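Long-range contact in polyketide synthase/nonribosomal peptide synthetase hybrid RzxB (Pseudomonas fluorescens, PDB 5IL6), which probably dehydrates beta-hydroxyacyl intermediates during assembly of the macrolide rhizoxin, through the double-hotdog dehydratase domain of a trans-AT polyketide synthase: residues D36-Q48 with A162-R174. Numbering follows the deposited sequence.
Sequences DESVLAEHRVNGQ and AAMGIEYGAGHRR
G165, whose positive phi closes helix 154-164 in a Schellman motif, accepts a hydrogen bond on its carbonyl: N46 N donates to G165 O at 2.7 Å; a water also joins N46 OD1 to M164 O. I166 and V45 then form an antiparallel non-hydrogen-bonded pair, and I166 CG1 meets V45 CG2 at 4.3 Å. E167 and R44 exchange two nearly straight backbone bonds, E167 N to R44 O (170°) and R44 N to E167 O (167°), as expected of an antiparallel hydrogen-bonded pair. On the face shared with V45 and I166, the Y168 ring lies beside that of H43, Y168 CE1 to H43 CD2 3.6 Å, with planes inclined at 63°. G169 N donates a hydrogen bond to E42 O at 3.0 Å. Extended beyond CG, E42 carries its carboxylate to G171, whose N donates to E42 OE2 at 2.9 Å from above the carboxylate plane, while E42 OE1 lies 3.7 Å from H172 CD2 at the ring edge. An alanine at E42 would remove this carboxylate, probably leaving G171 N without its mate and the 3-10 turn less firmly held. Strand 43-45 runs between 48-49 and 166-168 in a small antiparallel sheet linking the two hotdog regions, with helix 204-212 against V39 and Y168.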
loop_
_atom_site.group_PDB
_atom_site.type_symbol
_atom_site.label_atom_id
_atom_site.label_comp_id
_atom_site.label_asym_id
_atom_site.label_seq_id
_atom_site.Cartn_x
_atom_site.Cartn_y
_atom_site.Cartn_z
ATOM N N ASP A 36 -13.084 -1.662 -13.395
ATOM C CA ASP A 36 -14.159 -1.928 -12.446
ATOM C C ASP A 36 -13.667 -2.527 -11.135
ATOM O O ASP A 36 -14.451 -2.614 -10.184
ATOM C CB ASP A 36 -15.191 -2.871 -13.070
ATOM C CG ASP A 36 -15.821 -2.300 -14.324
ATOM O OD1 ASP A 36 -15.963 -1.062 -14.409
ATOM O OD2 ASP A 36 -16.179 -3.088 -15.223
ATOM N N GLU A 37 -12.409 -2.956 -11.065
ATOM C CA GLU A 37 -11.889 -3.553 -9.843
ATOM C C GLU A 37 -11.839 -2.521 -8.720
ATOM O O GLU A 37 -11.615 -1.329 -8.946
ATOM C CB GLU A 37 -10.498 -4.141 -10.083
ATOM C CG GLU A 37 -10.472 -5.238 -11.142
ATOM C CD GLU A 37 -10.279 -4.700 -12.548
ATOM O OE1 GLU A 37 -10.305 -3.464 -12.721
ATOM O OE2 GLU A 37 -10.106 -5.515 -13.480
ATOM N N SER A 38 -12.052 -3.000 -7.491
ATOM C CA SER A 38 -12.163 -2.098 -6.349
ATOM C C SER A 38 -10.897 -1.268 -6.166
ATOM O O SER A 38 -10.970 -0.086 -5.811
ATOM C CB SER A 38 -12.462 -2.900 -5.083
ATOM O OG SER A 38 -13.645 -3.668 -5.228
ATOM N N VAL A 39 -9.726 -1.866 -6.410
ATOM C CA VAL A 39 -8.469 -1.142 -6.232
ATOM C C VAL A 39 -8.363 0.047 -7.177
ATOM O O VAL A 39 -7.529 0.933 -6.962
ATOM C CB VAL A 39 -7.264 -2.091 -6.417
ATOM C CG1 VAL A 39 -7.195 -3.090 -5.273
ATOM C CG2 VAL A 39 -7.333 -2.808 -7.766
ATOM N N LEU A 40 -9.179 0.083 -8.229
ATOM C CA LEU A 40 -9.246 1.222 -9.135
ATOM C C LEU A 40 -10.523 2.028 -8.938
ATOM O O LEU A 40 -10.464 3.224 -8.640
ATOM C CB LEU A 40 -9.151 0.731 -10.585
ATOM C CG LEU A 40 -7.779 0.221 -11.025
ATOM C CD1 LEU A 40 -7.940 -1.006 -11.903
ATOM C CD2 LEU A 40 -7.021 1.308 -11.764
ATOM N N ALA A 41 -11.684 1.384 -9.088
ATOM C CA ALA A 41 -12.955 2.100 -9.110
ATOM C C ALA A 41 -13.265 2.772 -7.780
ATOM O O ALA A 41 -13.944 3.803 -7.752
ATOM C CB ALA A 41 -14.082 1.140 -9.486
ATOM N N GLU A 42 -12.811 2.195 -6.671
ATOM C CA GLU A 42 -13.083 2.746 -5.352
ATOM C C GLU A 42 -11.954 3.635 -4.849
ATOM O O GLU A 42 -11.940 3.990 -3.666
ATOM C CB GLU A 42 -13.348 1.611 -4.361
ATOM C CG GLU A 42 -14.538 0.749 -4.754
ATOM C CD GLU A 42 -14.970 -0.196 -3.655
ATOM O OE1 GLU A 42 -14.120 -0.969 -3.173
ATOM O OE2 GLU A 42 -16.160 -0.165 -3.272
ATOM N N HIS A 43 -11.016 4.004 -5.722
ATOM C CA HIS A 43 -9.894 4.881 -5.384
ATOM C C HIS A 43 -9.773 5.913 -6.504
ATOM O O HIS A 43 -9.030 5.707 -7.467
ATOM C CB HIS A 43 -8.613 4.070 -5.214
ATOM C CG HIS A 43 -7.443 4.874 -4.741
ATOM N ND1 HIS A 43 -6.597 5.536 -5.605
ATOM C CD2 HIS A 43 -6.971 5.113 -3.495
ATOM C CE1 HIS A 43 -5.659 6.154 -4.911
ATOM N NE2 HIS A 43 -5.862 5.911 -3.628
ATOM N N ARG A 44 -10.495 7.023 -6.378
ATOM C CA ARG A 44 -10.565 8.029 -7.430
ATOM C C ARG A 44 -9.796 9.273 -7.015
ATOM O O ARG A 44 -10.037 9.831 -5.939
ATOM C CB ARG A 44 -12.018 8.384 -7.754
ATOM C CG ARG A 44 -12.764 7.261 -8.461
ATOM C CD ARG A 44 -14.121 7.711 -8.989
ATOM N NE ARG A 44 -14.732 6.689 -9.842
ATOM C CZ ARG A 44 -14.587 6.614 -11.163
ATOM N NH1 ARG A 44 -13.850 7.504 -11.814
ATOM N NH2 ARG A 44 -15.188 5.643 -11.842
ATOM N N VAL A 45 -8.878 9.706 -7.876
ATOM C CA VAL A 45 -8.051 10.882 -7.637
ATOM C C VAL A 45 -8.370 11.896 -8.725
ATOM O O VAL A 45 -8.177 11.619 -9.916
ATOM C CB VAL A 45 -6.554 10.535 -7.627
ATOM C CG1 VAL A 45 -5.715 11.791 -7.415
ATOM C CG2 VAL A 45 -6.257 9.493 -6.554
ATOM N N ASN A 46 -8.861 13.064 -8.319
ATOM C CA ASN A 46 -9.290 14.098 -9.259
ATOM C C ASN A 46 -10.282 13.527 -10.271
ATOM O O ASN A 46 -10.272 13.878 -11.453
ATOM C CB ASN A 46 -8.088 14.733 -9.960
ATOM C CG ASN A 46 -7.224 15.548 -9.014
ATOM O OD1 ASN A 46 -7.720 16.138 -8.053
ATOM N ND2 ASN A 46 -5.925 15.585 -9.283
ATOM N N GLY A 47 -11.152 12.635 -9.794
ATOM C CA GLY A 47 -12.222 12.085 -10.597
ATOM C C GLY A 47 -11.873 10.845 -11.396
ATOM O O GLY A 47 -12.785 10.207 -11.940
ATOM N N GLN A 48 -10.599 10.473 -11.479
ATOM C CA GLN A 48 -10.177 9.319 -12.261
ATOM C C GLN A 48 -9.926 8.127 -11.351
ATOM O O GLN A 48 -9.318 8.263 -10.285
ATOM C CB GLN A 48 -8.904 9.617 -13.054
ATOM C CG GLN A 48 -9.036 10.733 -14.067
ATOM C CD GLN A 48 -7.787 10.892 -14.908
ATOM O OE1 GLN A 48 -6.803 11.492 -14.475
ATOM N NE2 GLN A 48 -7.819 10.351 -16.121
ATOM N N ALA A 162 -11.237 14.213 0.497
ATOM C CA ALA A 162 -12.094 14.624 -0.607
ATOM C C ALA A 162 -11.789 16.053 -1.031
ATOM O O ALA A 162 -11.835 16.378 -2.224
ATOM C CB ALA A 162 -13.564 14.481 -0.208
ATOM N N ALA A 163 -11.477 16.925 -0.067
ATOM C CA ALA A 163 -11.141 18.305 -0.400
ATOM C C ALA A 163 -9.857 18.405 -1.213
ATOM O O ALA A 163 -9.697 19.350 -1.993
ATOM C CB ALA A 163 -11.022 19.137 0.878
ATOM N N MET A 164 -8.932 17.458 -1.052
ATOM C CA MET A 164 -7.709 17.469 -1.845
ATOM C C MET A 164 -7.859 16.722 -3.166
ATOM O O MET A 164 -6.942 16.770 -3.992
ATOM C CB MET A 164 -6.528 16.906 -1.042
ATOM C CG MET A 164 -6.578 15.430 -0.700
ATOM S SD MET A 164 -5.071 14.863 0.134
ATOM C CE MET A 164 -4.856 16.105 1.405
ATOM N N GLY A 165 -8.978 16.032 -3.375
ATOM C CA GLY A 165 -9.252 15.366 -4.632
ATOM C C GLY A 165 -9.322 13.852 -4.592
ATOM O O GLY A 165 -9.364 13.230 -5.661
ATOM N N ILE A 166 -9.345 13.237 -3.413
ATOM C CA ILE A 166 -9.330 11.783 -3.283
ATOM C C ILE A 166 -10.671 11.342 -2.712
ATOM O O ILE A 166 -11.050 11.758 -1.609
ATOM C CB ILE A 166 -8.172 11.300 -2.395
ATOM C CG1 ILE A 166 -6.830 11.790 -2.951
ATOM C CG2 ILE A 166 -8.182 9.776 -2.296
ATOM C CD1 ILE A 166 -5.660 11.550 -2.019
ATOM N N GLU A 167 -11.382 10.500 -3.458
ATOM C CA GLU A 167 -12.681 9.980 -3.051
ATOM C C GLU A 167 -12.634 8.460 -3.057
ATOM O O GLU A 167 -12.146 7.854 -4.016
ATOM C CB GLU A 167 -13.786 10.489 -3.981
ATOM C CG GLU A 167 -13.859 12.006 -4.047
ATOM C CD GLU A 167 -15.252 12.536 -3.783
ATOM O OE1 GLU A 167 -15.829 13.172 -4.690
ATOM O OE2 GLU A 167 -15.771 12.311 -2.670
ATOM N N TYR A 168 -13.146 7.849 -1.993
ATOM C CA TYR A 168 -13.089 6.405 -1.815
ATOM C C TYR A 168 -14.484 5.801 -1.887
ATOM O O TYR A 168 -15.440 6.353 -1.333
ATOM C CB TYR A 168 -12.462 6.038 -0.468
ATOM C CG TYR A 168 -11.055 6.542 -0.264
ATOM C CD1 TYR A 168 -9.968 5.883 -0.821
ATOM C CD2 TYR A 168 -10.815 7.668 0.508
ATOM C CE1 TYR A 168 -8.681 6.343 -0.623
ATOM C CE2 TYR A 168 -9.535 8.135 0.710
ATOM C CZ TYR A 168 -8.472 7.470 0.145
ATOM O OH TYR A 168 -7.194 7.935 0.348
ATOM N N GLY A 169 -14.596 4.666 -2.574
ATOM C CA GLY A 169 -15.791 3.858 -2.476
ATOM C C GLY A 169 -15.820 3.086 -1.174
ATOM O O GLY A 169 -14.838 3.021 -0.436
ATOM N N ALA A 170 -16.973 2.475 -0.896
ATOM C CA ALA A 170 -17.161 1.817 0.394
ATOM C C ALA A 170 -16.072 0.785 0.655
ATOM O O ALA A 170 -15.589 0.656 1.784
ATOM C CB ALA A 170 -18.540 1.161 0.452
ATOM N N GLY A 171 -15.664 0.046 -0.378
ATOM C CA GLY A 171 -14.665 -0.990 -0.187
ATOM C C GLY A 171 -13.305 -0.470 0.226
ATOM O O GLY A 171 -12.488 -1.247 0.738
ATOM N N HIS A 172 -13.035 0.820 0.013
ATOM C CA HIS A 172 -11.781 1.429 0.446
ATOM C C HIS A 172 -11.993 2.504 1.508
ATOM O O HIS A 172 -11.047 3.231 1.833
ATOM C CB HIS A 172 -11.029 2.007 -0.759
ATOM C CG HIS A 172 -10.256 0.981 -1.527
ATOM N ND1 HIS A 172 -8.880 0.990 -1.600
ATOM C CD2 HIS A 172 -10.664 -0.087 -2.253
ATOM C CE1 HIS A 172 -8.475 -0.030 -2.336
ATOM N NE2 HIS A 172 -9.537 -0.699 -2.746
ATOM N N ARG A 173 -13.201 2.633 2.044
ATOM C CA ARG A 173 -13.456 3.499 3.199
ATOM C C ARG A 173 -13.474 2.668 4.478
ATOM O O ARG A 173 -14.484 2.559 5.170
ATOM C CB ARG A 173 -14.765 4.259 3.024
ATOM C CG ARG A 173 -14.716 5.386 2.018
ATOM C CD ARG A 173 -16.097 5.982 1.820
ATOM N NE ARG A 173 -16.597 6.602 3.046
ATOM C CZ ARG A 173 -16.538 7.899 3.332
ATOM N NH1 ARG A 173 -15.997 8.764 2.483
ATOM N NH2 ARG A 173 -17.030 8.337 4.485
ATOM N N ARG A 174 -12.323 2.078 4.787
ATOM C CA ARG A 174 -12.229 1.057 5.819
ATOM C C ARG A 174 -11.723 1.597 7.149
ATOM O O ARG A 174 -11.483 0.810 8.068
ATOM C CB ARG A 174 -11.327 -0.078 5.338
ATOM C CG ARG A 174 -11.730 -0.642 3.983
ATOM C CD ARG A 174 -12.968 -1.506 4.051
ATOM N NE ARG A 174 -14.217 -0.743 4.107
ATOM C CZ ARG A 174 -15.193 -0.937 4.993
ATOM N NH1 ARG A 174 -15.097 -1.876 5.932
ATOM N NH2 ARG A 174 -16.292 -0.197 4.932
HETATM O O HOH W 1 -13.994 6.135 -5.648
HETATM O O HOH W 2 -5.090 6.184 -0.300
HETATM O O HOH W 3 -6.490 17.813 -6.540
HETATM O O HOH W 4 -11.826 11.950 -7.196
#